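Local coordinates for dual specificity protein phosphatase 18 (Homo sapiens, PDB 2ESB) that removes phosphate from tyrosine and, less readily, threonine residues of phosphorylated MAP kinase peptides, acting as a dual specificity protein phosphatase, at residues 25-30 with 100-105; 36-41 with 59-64; 48-53 with 88-93; 81-86 with 149-154. All coordinates share one frame; numbering follows the deposited sequence.

Interaction 1 (25-30 with 100-105). With ACT (acetate ion), chain B.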
loop_
_atom_site.group_PDB
_atom_site.type_symbol
_atom_site.label_atom_id
_atom_site.label_comp_id
_atom_site.label_asym_id
_atom_site.label_seq_id
_atom_site.Cartn_x
_atom_site.Cartn_y
_atom_site.Cartn_z
ATOM N N LYS A 25 -8.988 -9.185 5.347
ATOM C CA LYS A 25 -10.317 -9.579 4.903
ATOM C C LYS A 25 -10.929 -8.545 3.964
ATOM O O LYS A 25 -11.804 -8.876 3.169
ATOM C CB LYS A 25 -11.241 -9.785 6.108
ATOM C CG LYS A 25 -11.488 -8.532 6.944
ATOM C CD LYS A 25 -12.464 -8.842 8.059
ATOM C CE LYS A 25 -12.993 -7.590 8.728
ATOM N NZ LYS A 25 -14.081 -7.943 9.690
ATOM N N SER A 26 -10.461 -7.301 4.026
ATOM C CA SER A 26 -11.031 -6.258 3.167
ATOM C C SER A 26 -10.019 -5.429 2.378
ATOM O O SER A 26 -10.354 -4.355 1.860
ATOM C CB SER A 26 -11.872 -5.300 4.006
ATOM O OG SER A 26 -11.035 -4.487 4.807
ATOM N N LEU A 27 -8.780 -5.894 2.304
ATOM C CA LEU A 27 -7.770 -5.149 1.565
ATOM C C LEU A 27 -6.955 -6.056 0.668
ATOM O O LEU A 27 -6.561 -7.151 1.079
ATOM C CB LEU A 27 -6.837 -4.421 2.526
ATOM C CG LEU A 27 -5.725 -3.603 1.856
ATOM C CD1 LEU A 27 -6.336 -2.445 1.068
ATOM C CD2 LEU A 27 -4.764 -3.081 2.938
ATOM N N TYR A 28 -6.713 -5.585 -0.554
ATOM C CA TYR A 28 -5.932 -6.307 -1.559
ATOM C C TYR A 28 -4.934 -5.355 -2.223
ATOM O O TYR A 28 -5.122 -4.136 -2.213
ATOM C CB TYR A 28 -6.842 -6.850 -2.664
ATOM C CG TYR A 28 -7.937 -7.796 -2.220
ATOM C CD1 TYR A 28 -9.037 -7.328 -1.504
ATOM C CD2 TYR A 28 -7.893 -9.153 -2.558
ATOM C CE1 TYR A 28 -10.076 -8.180 -1.138
ATOM C CE2 TYR A 28 -8.932 -10.025 -2.193
ATOM C CZ TYR A 28 -10.015 -9.525 -1.485
ATOM O OH TYR A 28 -11.043 -10.353 -1.115
ATOM N N ILE A 29 -3.883 -5.916 -2.812
ATOM C CA ILE A 29 -2.890 -5.122 -3.540
ATOM C C ILE A 29 -2.702 -5.771 -4.914
ATOM O O ILE A 29 -2.724 -6.999 -5.029
ATOM C CB ILE A 29 -1.498 -5.124 -2.875
ATOM C CG1 ILE A 29 -1.540 -4.440 -1.507
ATOM C CG2 ILE A 29 -0.511 -4.396 -3.780
ATOM C CD1 ILE A 29 -0.206 -4.556 -0.750
ATOM N N SER A 30 -2.510 -4.970 -5.954
ATOM C CA SER A 30 -2.299 -5.550 -7.282
ATOM C C SER A 30 -1.559 -4.598 -8.200
ATOM O O SER A 30 -1.260 -3.456 -7.827
ATOM C CB SER A 30 -3.641 -5.914 -7.942
ATOM O OG SER A 30 -4.228 -4.773 -8.562
ATOM N N THR A 100 -11.413 -3.081 -0.347
ATOM C CA THR A 100 -10.583 -2.148 -1.086
ATOM C C THR A 100 -9.404 -2.780 -1.811
ATOM O O THR A 100 -8.732 -3.660 -1.269
ATOM C CB THR A 100 -10.016 -1.073 -0.122
ATOM O OG1 THR A 100 -11.097 -0.417 0.562
ATOM C CG2 THR A 100 -9.196 -0.042 -0.874
ATOM N N LEU A 101 -9.171 -2.326 -3.045
ATOM C CA LEU A 101 -8.015 -2.746 -3.823
ATOM C C LEU A 101 -7.109 -1.531 -3.934
ATOM O O LEU A 101 -7.519 -0.469 -4.438
ATOM C CB LEU A 101 -8.370 -3.199 -5.255
ATOM C CG LEU A 101 -7.152 -3.342 -6.197
ATOM C CD1 LEU A 101 -6.222 -4.482 -5.723
ATOM C CD2 LEU A 101 -7.617 -3.618 -7.630
ATOM N N LEU A 102 -5.894 -1.670 -3.425
ATOM C CA LEU A 102 -4.889 -0.627 -3.541
ATOM C C LEU A 102 -4.017 -1.113 -4.692
ATOM O O LEU A 102 -3.587 -2.256 -4.666
ATOM C CB LEU A 102 -3.993 -0.578 -2.302
ATOM C CG LEU A 102 -4.335 0.306 -1.116
ATOM C CD1 LEU A 102 -3.353 -0.001 0.020
ATOM C CD2 LEU A 102 -4.262 1.780 -1.548
ATOM N N HIS A 103 -3.751 -0.268 -5.687
ATOM C CA HIS A 103 -2.870 -0.667 -6.781
ATOM C C HIS A 103 -2.064 0.524 -7.285
ATOM O O HIS A 103 -2.389 1.682 -7.019
ATOM C CB HIS A 103 -3.666 -1.261 -7.954
ATOM C CG HIS A 103 -4.302 -0.233 -8.844
ATOM N ND1 HIS A 103 -3.646 0.331 -9.918
ATOM C CD2 HIS A 103 -5.543 0.317 -8.830
ATOM C CE1 HIS A 103 -4.456 1.178 -10.531
ATOM N NE2 HIS A 103 -5.613 1.187 -9.892
ATOM N N CYS A 104 -0.983 0.228 -7.986
ATOM C CA CYS A 104 -0.171 1.264 -8.593
ATOM C C CYS A 104 0.155 0.677 -9.970
ATOM O O CYS A 104 -0.714 0.024 -10.566
ATOM C CB CYS A 104 1.070 1.588 -7.734
ATOM S SG CYS A 104 2.062 0.201 -7.123
ATOM N N ALA A 105 1.349 0.892 -10.505
ATOM C CA ALA A 105 1.633 0.322 -11.820
ATOM C C ALA A 105 2.024 -1.149 -11.701
ATOM O O ALA A 105 1.470 -2.005 -12.394
ATOM C CB ALA A 105 2.740 1.121 -12.531
HETATM C C ACT B . -8.685 -9.865 8.956
HETATM O O ACT B . -8.504 -9.152 7.942
HETATM O OXT ACT B . -9.015 -9.404 10.073
HETATM C CH3 ACT B . -8.482 -11.386 8.781
HETATM O O HOH W 1 -11.399 -1.790 2.861
#

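Interaction 2 (36-41 with 59-64)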
loop_
_atom_site.group_PDB
_atom_site.type_symbol
_atom_site.label_atom_id
_atom_site.label_comp_id
_atom_site.label_asym_id
_atom_site.label_seq_id
_atom_site.Cartn_x
_atom_site.Cartn_y
_atom_site.Cartn_z
ATOM N N ASN A 36 -7.885 -3.349 -13.652
ATOM C CA ASN A 36 -8.904 -3.059 -14.660
ATOM C C ASN A 36 -9.534 -4.348 -15.194
ATOM O O ASN A 36 -10.186 -4.348 -16.239
ATOM C CB ASN A 36 -8.304 -2.255 -15.815
ATOM C CG ASN A 36 -7.974 -0.827 -15.423
ATOM O OD1 ASN A 36 -6.997 -0.253 -15.903
ATOM N ND2 ASN A 36 -8.790 -0.244 -14.555
ATOM N N ASN A 37 -9.325 -5.441 -14.467
ATOM C CA ASN A 37 -9.886 -6.746 -14.825
ATOM C C ASN A 37 -11.242 -6.830 -14.124
ATOM O O ASN A 37 -11.326 -7.151 -12.933
ATOM C CB ASN A 37 -8.982 -7.862 -14.313
ATOM C CG ASN A 37 -9.471 -9.241 -14.716
ATOM O OD1 ASN A 37 -10.671 -9.499 -14.778
ATOM N ND2 ASN A 37 -8.535 -10.140 -14.971
ATOM N N LYS A 38 -12.308 -6.545 -14.863
ATOM C CA LYS A 38 -13.650 -6.547 -14.294
ATOM C C LYS A 38 -14.018 -7.833 -13.544
ATOM O O LYS A 38 -14.502 -7.780 -12.414
ATOM C CB LYS A 38 -14.675 -6.271 -15.396
ATOM C CG LYS A 38 -16.091 -6.029 -14.901
ATOM C CD LYS A 38 -17.009 -5.771 -16.093
ATOM C CE LYS A 38 -18.444 -5.471 -15.685
ATOM N NZ LYS A 38 -19.269 -5.249 -16.902
ATOM N N LEU A 39 -13.782 -8.985 -14.162
ATOM C CA LEU A 39 -14.124 -10.254 -13.523
ATOM C C LEU A 39 -13.417 -10.462 -12.198
ATOM O O LEU A 39 -14.007 -10.952 -11.236
ATOM C CB LEU A 39 -13.790 -11.427 -14.448
ATOM C CG LEU A 39 -14.759 -11.653 -15.606
ATOM C CD1 LEU A 39 -14.300 -12.855 -16.424
ATOM C CD2 LEU A 39 -16.158 -11.877 -15.061
ATOM N N MET A 40 -12.144 -10.089 -12.161
ATOM C CA MET A 40 -11.348 -10.241 -10.965
ATOM C C MET A 40 -11.852 -9.330 -9.856
ATOM O O MET A 40 -11.842 -9.699 -8.682
ATOM C CB MET A 40 -9.889 -9.927 -11.276
ATOM C CG MET A 40 -8.934 -10.453 -10.230
ATOM S SD MET A 40 -7.264 -10.457 -10.858
ATOM C CE MET A 40 -7.338 -11.875 -11.910
ATOM N N LEU A 41 -12.278 -8.129 -10.226
ATOM C CA LEU A 41 -12.797 -7.193 -9.238
ATOM C C LEU A 41 -14.110 -7.729 -8.663
ATOM O O LEU A 41 -14.301 -7.784 -7.444
ATOM C CB LEU A 41 -13.039 -5.821 -9.876
ATOM C CG LEU A 41 -11.783 -5.091 -10.364
ATOM C CD1 LEU A 41 -12.189 -3.826 -11.089
ATOM C CD2 LEU A 41 -10.859 -4.778 -9.185
ATOM N N THR A 59 -10.243 1.867 -15.734
ATOM C CA THR A 59 -11.451 1.692 -16.528
ATOM C C THR A 59 -12.465 1.769 -15.379
ATOM O O THR A 59 -12.288 1.098 -14.366
ATOM C CB THR A 59 -11.530 0.287 -17.160
ATOM O OG1 THR A 59 -10.391 0.068 -18.004
ATOM C CG2 THR A 59 -12.804 0.147 -17.999
ATOM N N LEU A 60 -13.508 2.577 -15.515
ATOM C CA LEU A 60 -14.469 2.720 -14.423
ATOM C C LEU A 60 -15.671 1.804 -14.570
ATOM O O LEU A 60 -16.613 2.119 -15.299
ATOM C CB LEU A 60 -14.942 4.177 -14.339
ATOM C CG LEU A 60 -13.840 5.243 -14.373
ATOM C CD1 LEU A 60 -14.475 6.631 -14.220
ATOM C CD2 LEU A 60 -12.834 4.990 -13.255
ATOM N N TYR A 61 -15.649 0.672 -13.872
ATOM C CA TYR A 61 -16.759 -0.262 -13.953
ATOM C C TYR A 61 -17.894 0.120 -13.017
ATOM O O TYR A 61 -17.702 0.838 -12.033
ATOM C CB TYR A 61 -16.280 -1.684 -13.658
ATOM C CG TYR A 61 -15.246 -2.171 -14.656
ATOM C CD1 TYR A 61 -13.952 -2.500 -14.249
ATOM C CD2 TYR A 61 -15.566 -2.301 -16.008
ATOM C CE1 TYR A 61 -12.999 -2.947 -15.163
ATOM C CE2 TYR A 61 -14.631 -2.747 -16.925
ATOM C CZ TYR A 61 -13.350 -3.071 -16.503
ATOM O OH TYR A 61 -12.440 -3.547 -17.420
ATOM N N GLU A 62 -19.080 -0.370 -13.346
ATOM C CA GLU A 62 -20.287 -0.094 -12.585
ATOM C C GLU A 62 -20.236 -0.640 -11.163
ATOM O O GLU A 62 -19.710 -1.723 -10.919
ATOM C CB GLU A 62 -21.488 -0.702 -13.316
ATOM C CG GLU A 62 -22.690 0.219 -13.434
ATOM C CD GLU A 62 -22.319 1.572 -14.008
ATOM O OE1 GLU A 62 -21.806 2.421 -13.245
ATOM O OE2 GLU A 62 -22.528 1.785 -15.222
ATOM N N ASP A 63 -20.781 0.132 -10.228
ATOM C CA ASP A 63 -20.851 -0.270 -8.828
ATOM C C ASP A 63 -19.516 -0.429 -8.102
ATOM O O ASP A 63 -19.417 -1.121 -7.088
ATOM C CB ASP A 63 -21.670 -1.548 -8.724
ATOM C CG ASP A 63 -23.111 -1.340 -9.168
ATOM O OD1 ASP A 63 -23.696 -2.275 -9.745
ATOM O OD2 ASP A 63 -23.656 -0.234 -8.934
ATOM N N ILE A 64 -18.485 0.204 -8.633
ATOM C CA ILE A 64 -17.190 0.192 -7.975
ATOM C C ILE A 64 -16.802 1.657 -7.858
ATOM O O ILE A 64 -17.021 2.434 -8.789
ATOM C CB ILE A 64 -16.133 -0.574 -8.793
ATOM C CG1 ILE A 64 -16.537 -2.053 -8.874
ATOM C CG2 ILE A 64 -14.761 -0.416 -8.137
ATOM C CD1 ILE A 64 -15.591 -2.923 -9.678
#

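Interaction 3 (48-53 with 88-93)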
loop_
_atom_site.group_PDB
_atom_site.type_symbol
_atom_site.label_atom_id
_atom_site.label_comp_id
_atom_site.label_asym_id
_atom_site.label_seq_id
_atom_site.Cartn_x
_atom_site.Cartn_y
_atom_site.Cartn_z
ATOM N N MET A 48 -14.089 -0.731 -3.740
ATOM C CA MET A 48 -13.305 0.495 -3.735
ATOM C C MET A 48 -11.935 0.242 -4.364
ATOM O O MET A 48 -11.241 -0.702 -3.989
ATOM C CB MET A 48 -13.102 0.983 -2.292
ATOM C CG MET A 48 -12.340 2.309 -2.185
ATOM S SD MET A 48 -13.354 3.711 -2.723
ATOM C CE MET A 48 -12.129 4.747 -3.512
ATOM N N VAL A 49 -11.561 1.083 -5.320
ATOM C CA VAL A 49 -10.268 0.968 -5.983
ATOM C C VAL A 49 -9.476 2.253 -5.759
ATOM O O VAL A 49 -9.924 3.349 -6.112
ATOM C CB VAL A 49 -10.424 0.736 -7.505
ATOM C CG1 VAL A 49 -9.052 0.770 -8.174
ATOM C CG2 VAL A 49 -11.104 -0.621 -7.768
ATOM N N ILE A 50 -8.301 2.116 -5.156
ATOM C CA ILE A 50 -7.441 3.259 -4.885
ATOM C C ILE A 50 -6.184 3.131 -5.737
ATOM O O ILE A 50 -5.338 2.273 -5.504
ATOM C CB ILE A 50 -7.045 3.332 -3.398
ATOM C CG1 ILE A 50 -8.308 3.406 -2.527
ATOM C CG2 ILE A 50 -6.185 4.567 -3.166
ATOM C CD1 ILE A 50 -8.043 3.559 -1.015
ATOM N N ASN A 51 -6.091 3.994 -6.738
ATOM C CA ASN A 51 -4.997 4.013 -7.693
ATOM C C ASN A 51 -3.912 4.942 -7.170
ATOM O O ASN A 51 -4.054 6.166 -7.188
ATOM C CB ASN A 51 -5.571 4.476 -9.046
ATOM C CG ASN A 51 -4.521 4.641 -10.137
ATOM O OD1 ASN A 51 -3.315 4.629 -9.895
ATOM N ND2 ASN A 51 -4.998 4.828 -11.359
ATOM N N VAL A 52 -2.821 4.351 -6.689
ATOM C CA VAL A 52 -1.724 5.134 -6.152
ATOM C C VAL A 52 -0.668 5.374 -7.233
ATOM O O VAL A 52 0.426 4.816 -7.195
ATOM C CB VAL A 52 -1.079 4.423 -4.927
ATOM C CG1 VAL A 52 -0.241 5.412 -4.143
ATOM C CG2 VAL A 52 -2.163 3.827 -4.033
ATOM N N SER A 53 -1.008 6.200 -8.211
ATOM C CA SER A 53 -0.070 6.502 -9.293
ATOM C C SER A 53 -0.512 7.749 -10.034
ATOM O O SER A 53 -1.665 8.166 -9.951
ATOM C CB SER A 53 -0.028 5.366 -10.311
ATOM O OG SER A 53 -1.135 5.487 -11.194
ATOM N N ASP A 88 -7.565 5.661 6.881
ATOM C CA ASP A 88 -8.917 5.835 7.408
ATOM C C ASP A 88 -9.962 5.473 6.342
ATOM O O ASP A 88 -11.038 4.956 6.657
ATOM C CB ASP A 88 -9.133 7.278 7.865
ATOM C CG ASP A 88 -8.219 7.679 9.021
ATOM O OD1 ASP A 88 -7.668 6.800 9.719
ATOM O OD2 ASP A 88 -8.062 8.893 9.241
ATOM N N HIS A 89 -9.634 5.725 5.078
ATOM C CA HIS A 89 -10.558 5.421 3.987
ATOM C C HIS A 89 -10.721 3.901 3.886
ATOM O O HIS A 89 -11.830 3.395 3.781
ATOM C CB HIS A 89 -10.015 5.996 2.671
ATOM C CG HIS A 89 -11.014 6.035 1.551
ATOM N ND1 HIS A 89 -11.642 4.909 1.061
ATOM C CD2 HIS A 89 -11.438 7.065 0.779
ATOM C CE1 HIS A 89 -12.401 5.242 0.029
ATOM N NE2 HIS A 89 -12.293 6.543 -0.163
ATOM N N ILE A 90 -9.611 3.175 3.922
ATOM C CA ILE A 90 -9.662 1.715 3.847
ATOM C C ILE A 90 -10.506 1.173 5.000
ATOM O O ILE A 90 -11.339 0.287 4.821
ATOM C CB ILE A 90 -8.234 1.128 3.909
ATOM C CG1 ILE A 90 -7.457 1.573 2.663
ATOM C CG2 ILE A 90 -8.287 -0.393 4.008
ATOM C CD1 ILE A 90 -5.959 1.328 2.764
ATOM N N HIS A 91 -10.282 1.718 6.184
ATOM C CA HIS A 91 -11.028 1.302 7.364
ATOM C C HIS A 91 -12.526 1.572 7.207
ATOM O O HIS A 91 -13.346 0.714 7.534
ATOM C CB HIS A 91 -10.503 2.035 8.598
ATOM C CG HIS A 91 -11.244 1.694 9.852
ATOM N ND1 HIS A 91 -11.244 0.426 10.395
ATOM C CD2 HIS A 91 -12.039 2.446 10.648
ATOM C CE1 HIS A 91 -12.013 0.412 11.470
ATOM N NE2 HIS A 91 -12.507 1.624 11.645
ATOM N N SER A 92 -12.890 2.750 6.702
ATOM C CA SER A 92 -14.310 3.079 6.525
ATOM C C SER A 92 -14.994 2.132 5.551
ATOM O O SER A 92 -16.140 1.739 5.768
ATOM C CB SER A 92 -14.486 4.511 6.032
ATOM O OG SER A 92 -13.986 5.428 6.985
ATOM N N VAL A 93 -14.299 1.785 4.469
ATOM C CA VAL A 93 -14.843 0.852 3.483
ATOM C C VAL A 93 -15.102 -0.475 4.174
ATOM O O VAL A 93 -16.146 -1.098 3.975
ATOM C CB VAL A 93 -13.858 0.629 2.306
ATOM C CG1 VAL A 93 -14.334 -0.517 1.412
ATOM C CG2 VAL A 93 -13.750 1.902 1.486
#

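Interaction 4 (81-86 with 149-154)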
loop_
_atom_site.group_PDB
_atom_site.type_symbol
_atom_site.label_atom_id
_atom_site.label_comp_id
_atom_site.label_asym_id
_atom_site.label_seq_id
_atom_site.Cartn_x
_atom_site.Cartn_y
_atom_site.Cartn_z
ATOM N N ASP A 81 1.898 12.159 2.963
ATOM C CA ASP A 81 0.732 13.029 3.186
ATOM C C ASP A 81 -0.578 12.261 3.063
ATOM O O ASP A 81 -1.630 12.721 3.512
ATOM C CB ASP A 81 0.719 14.206 2.213
ATOM C CG ASP A 81 1.933 15.099 2.367
ATOM O OD1 ASP A 81 2.520 15.120 3.468
ATOM O OD2 ASP A 81 2.291 15.785 1.392
ATOM N N PHE A 82 -0.519 11.075 2.471
ATOM C CA PHE A 82 -1.723 10.278 2.317
ATOM C C PHE A 82 -1.836 9.099 3.283
ATOM O O PHE A 82 -2.855 8.419 3.288
ATOM C CB PHE A 82 -1.841 9.768 0.876
ATOM C CG PHE A 82 -2.002 10.861 -0.133
ATOM C CD1 PHE A 82 -0.891 11.472 -0.697
ATOM C CD2 PHE A 82 -3.270 11.297 -0.503
ATOM C CE1 PHE A 82 -1.040 12.507 -1.620
ATOM C CE2 PHE A 82 -3.433 12.333 -1.426
ATOM C CZ PHE A 82 -2.314 12.939 -1.984
ATOM N N PHE A 83 -0.808 8.860 4.094
ATOM C CA PHE A 83 -0.826 7.738 5.039
ATOM C C PHE A 83 -2.092 7.672 5.900
ATOM O O PHE A 83 -2.792 6.667 5.902
ATOM C CB PHE A 83 0.397 7.789 5.973
ATOM C CG PHE A 83 1.702 7.386 5.323
ATOM C CD1 PHE A 83 2.904 7.538 6.015
ATOM C CD2 PHE A 83 1.735 6.852 4.038
ATOM C CE1 PHE A 83 4.128 7.163 5.438
ATOM C CE2 PHE A 83 2.956 6.471 3.449
ATOM C CZ PHE A 83 4.152 6.631 4.157
ATOM N N ASP A 84 -2.377 8.739 6.640
ATOM C CA ASP A 84 -3.552 8.766 7.515
ATOM C C ASP A 84 -4.882 8.828 6.790
ATOM O O ASP A 84 -5.806 8.078 7.108
ATOM C CB ASP A 84 -3.469 9.948 8.483
ATOM C CG ASP A 84 -2.679 9.619 9.718
ATOM O OD1 ASP A 84 -1.786 10.409 10.085
ATOM O OD2 ASP A 84 -2.960 8.564 10.323
ATOM N N PRO A 85 -5.011 9.735 5.816
ATOM C CA PRO A 85 -6.283 9.815 5.106
ATOM C C PRO A 85 -6.663 8.551 4.335
ATOM O O PRO A 85 -7.831 8.163 4.333
ATOM C CB PRO A 85 -6.111 11.048 4.222
ATOM C CG PRO A 85 -4.623 11.162 4.055
ATOM C CD PRO A 85 -4.111 10.830 5.414
ATOM N N ILE A 86 -5.699 7.897 3.696
ATOM C CA ILE A 86 -6.020 6.679 2.970
ATOM C C ILE A 86 -6.250 5.508 3.930
ATOM O O ILE A 86 -7.107 4.662 3.677
ATOM C CB ILE A 86 -4.927 6.311 1.958
ATOM C CG1 ILE A 86 -4.880 7.368 0.850
ATOM C CG2 ILE A 86 -5.213 4.928 1.368
ATOM C CD1 ILE A 86 -6.170 7.496 0.060
ATOM N N GLU A 149 11.789 5.681 4.556
ATOM C CA GLU A 149 12.063 6.750 5.519
ATOM C C GLU A 149 10.736 7.347 6.002
ATOM O O GLU A 149 10.569 7.674 7.182
ATOM C CB GLU A 149 12.899 7.860 4.869
ATOM C CG GLU A 149 14.350 7.507 4.593
ATOM C CD GLU A 149 14.997 8.461 3.594
ATOM O OE1 GLU A 149 14.716 9.678 3.663
ATOM O OE2 GLU A 149 15.788 7.996 2.745
ATOM N N GLN A 150 9.795 7.512 5.076
ATOM C CA GLN A 150 8.487 8.056 5.426
ATOM C C GLN A 150 7.726 7.110 6.349
ATOM O O GLN A 150 7.069 7.550 7.304
ATOM C CB GLN A 150 7.678 8.338 4.159
ATOM C CG GLN A 150 8.158 9.588 3.419
ATOM C CD GLN A 150 7.572 9.701 2.027
ATOM O OE1 GLN A 150 6.378 9.512 1.837
ATOM N NE2 GLN A 150 8.414 10.019 1.044
ATOM N N LEU A 151 7.821 5.812 6.070
ATOM C CA LEU A 151 7.140 4.799 6.889
ATOM C C LEU A 151 7.757 4.716 8.287
ATOM O O LEU A 151 7.053 4.545 9.281
ATOM C CB LEU A 151 7.196 3.432 6.197
ATOM C CG LEU A 151 6.272 3.278 4.984
ATOM C CD1 LEU A 151 6.630 2.005 4.222
ATOM C CD2 LEU A 151 4.816 3.240 5.437
ATOM N N ILE A 152 9.073 4.848 8.364
ATOM C CA ILE A 152 9.762 4.827 9.654
ATOM C C ILE A 152 9.325 6.046 10.476
ATOM O O ILE A 152 9.064 5.943 11.680
ATOM C CB ILE A 152 11.301 4.827 9.437
ATOM C CG1 ILE A 152 11.740 3.441 8.952
ATOM C CG2 ILE A 152 12.034 5.194 10.729
ATOM C CD1 ILE A 152 13.170 3.389 8.426
ATOM N N HIS A 153 9.226 7.203 9.831
ATOM C CA HIS A 153 8.787 8.404 10.542
ATOM C C HIS A 153 7.339 8.223 11.036
ATOM O O HIS A 153 6.999 8.597 12.158
ATOM C CB HIS A 153 8.886 9.626 9.631
ATOM C CG HIS A 153 8.399 10.891 10.266
ATOM N ND1 HIS A 153 7.147 11.413 10.021
ATOM C CD2 HIS A 153 8.987 11.725 11.157
ATOM C CE1 HIS A 153 6.985 12.517 10.731
ATOM N NE2 HIS A 153 8.087 12.726 11.429
ATOM N N TYR A 154 6.494 7.629 10.202
ATOM C CA TYR A 154 5.095 7.391 10.568
ATOM C C TYR A 154 5.020 6.371 11.712
ATOM O O TYR A 154 4.215 6.521 12.627
ATOM C CB TYR A 154 4.325 6.888 9.347
ATOM C CG TYR A 154 2.832 6.778 9.524
ATOM C CD1 TYR A 154 2.087 7.844 10.012
ATOM C CD2 TYR A 154 2.155 5.619 9.153
ATOM C CE1 TYR A 154 0.699 7.764 10.135
ATOM C CE2 TYR A 154 0.757 5.531 9.264
ATOM C CZ TYR A 154 0.041 6.609 9.757
ATOM O OH TYR A 154 -1.330 6.546 9.879
#

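Interaction 1 (25-30 with 100-105)
Strands 27-30 and 100-103 pair in parallel near the middle of the mixed sheet of the dual specificity phosphatase fold. The second strand runs straight into C104, the predicted phosphocysteine of the protein tyrosine phosphatase signature loop. Four backbone bonds zip the pair. T100 N to S26 O is almost straight, at 179°, and L102 N to Y28 O measures 2.9 Å. Y28 N and S30 N donate in turn to T100 O and L102 O. L27, I29, T100 and L102 lie on one face of the sheet, where L27 CD1 meets L102 CD1 at 4.0 Å. The other face carries Y28, L101, S30 and H103. L101 has CG anti to its own backbone N (chi1 167°), which brings CD1 across to S30 OG at 3.5 Å and into contact with Y28 CB. Cutting L101 back to an alanine would probably open a gap between Y28 and S30 and take the apolar cover from the S30 hydroxyl. The Y28 hydroxyl bonds to R99, and S26 OG to E94. At the loop end, H103 ND1 donates to C104 O at 3.0 Å, with the acceptor lying near the imidazole plane.

Interaction 2 (36-41 with 59-64)
The backbones meet where the start of helix 38-43 faces the loop 59-64, with N36 CA and T59 CA 5.7 Å apart and a type II beta turn from Y61 to I64 closing the loop. N37 is the N-cap: its OD1 accepts from M40 N at 3.1 Å, and the donor stands above the amide plane. Y61 carries most of the contact. Its hydroxyl donates to N36 O over 2.7 Å, so the phenol is tied to the backbone just before the helix. K38 lies over one face of the ring. K38 CB sits 3.7 Å from the Y61 ring centroid and only 13° off the ring normal, a CH-pi contact. With CG anti to the backbone N (chi1 -171°), the extended lysine chain carries CG and CD on over the same ring, where both lie near Y61 CD2. L41 comes to the ring edge instead, with its CD1 3.9 Å from Y61 CD1. The same L41 methyl packs on I64 CD1 at 3.8 Å, the two side chains crossing at about a right angle. The contact is at the surface, far from the centre of the chain. L41 also rests on I46 and on Y66 of strand 65-68. The Y66 hydroxyl bonds to Y61 N, which joins the loop to this outermost strand of the main sheet.

Interaction 3 (48-53 with 88-93)
The imidazole of H89 meets the sulfur of M48 at its edge: M48 SD is 4.4 Å from the ring centroid and 74° off the ring normal. This is a Met-aromatic contact of the edge type. The nearest pair is M48 SD and H89 CE1, 3.3 Å apart. M48 CE lies beside the same carbon and also approaches H89 NE2. I50 CD1 reaches the ring obliquely, 4.4 Å from H89 ND1. M48 and H89 reach each other from opposite directions. The bends of M48 at chi2 (72°) and chi3 bring SD and CE to the CE1 corner of the ring. Nearer the backbone, M48 CB packs on V93 CG2 at 3.9 Å, one helical turn beyond H89. I50 adds a second apolar pair, its CD1 lying 4.2 Å from I90 CG1. Across the two segments the contact is thus made by side-chain packing. The segment axes run nearly antiparallel, at 167°, and come no closer than 10.5 Å, as expected for a helix laid on a sheet. Strand 48-51 is flanked in that sheet by strands 100-103 and 65-68. V93 also touches T100 of the first neighbour, M48 touches M67 of the second, and I90 reaches Y118 of helix 110-122.

Interaction 4 (81-86 with 149-154)
F83 sets its CB and CD1 over one face of the Y154 ring. CB stands 4.0 Å from the ring centroid and 10° off the normal, a CH-pi contact. The F83 ring then runs on past Y154 in the opposite sense, and CD1 comes to 3.6 Å from Y154 CG. The two ring planes are turned 48° from each other. At its far end F83 is held by the preceding turn of the Y154 helix: CE1 meets Q150 O at the ring edge, and CZ packs on L151 CD2 at 3.7 Å. Y154 has CG anti to the backbone N (chi1 -172°), which carries the phenol across to D84 on the other helix. Its hydroxyl donates to D84 OD2 over 2.6 Å, approaching from above the carboxylate plane. With a phenylalanine in its place, the ring could still cover F83, but D84 OD2 would probably lose its phenol donor and be left to lean on K121. The contact joins helices 83-95 and 145-159, and both F83 and Y154 also touch helix 110-122. K121 of that helix forms a salt bridge with D84 OD2. The same carboxylate oxygen is therefore gripped by a phenol and an ammonium group, which is likely to favour its charged form.

How the interactions relate
Interactions 1 and 3 share the central sheet: L101 O lies 2.8 Å from I50 N, and H103 O lies 2.7 Å from V52 N, both probable hydrogen bonds between 100-105 and 48-53. C104, the predicted nucleophile, follows strand 100-103 in interaction 1, with a bound buffer molecule about 3 Å from its side chain. C104 CB also lies 3.3 Å from V52 O. Interaction 2 packs on one flank, through L41 CD2 on L101 CD2 at 3.8 Å and I64 CG2 on V49 CG2. Interaction 4 shares helix 83-95 with interaction 3, where I86 CG2 meets I50 CD1 at 3.9 Å. Interactions 2 and 4 lie on opposite sides of the chain's centre, their own centres about 28 Å apart.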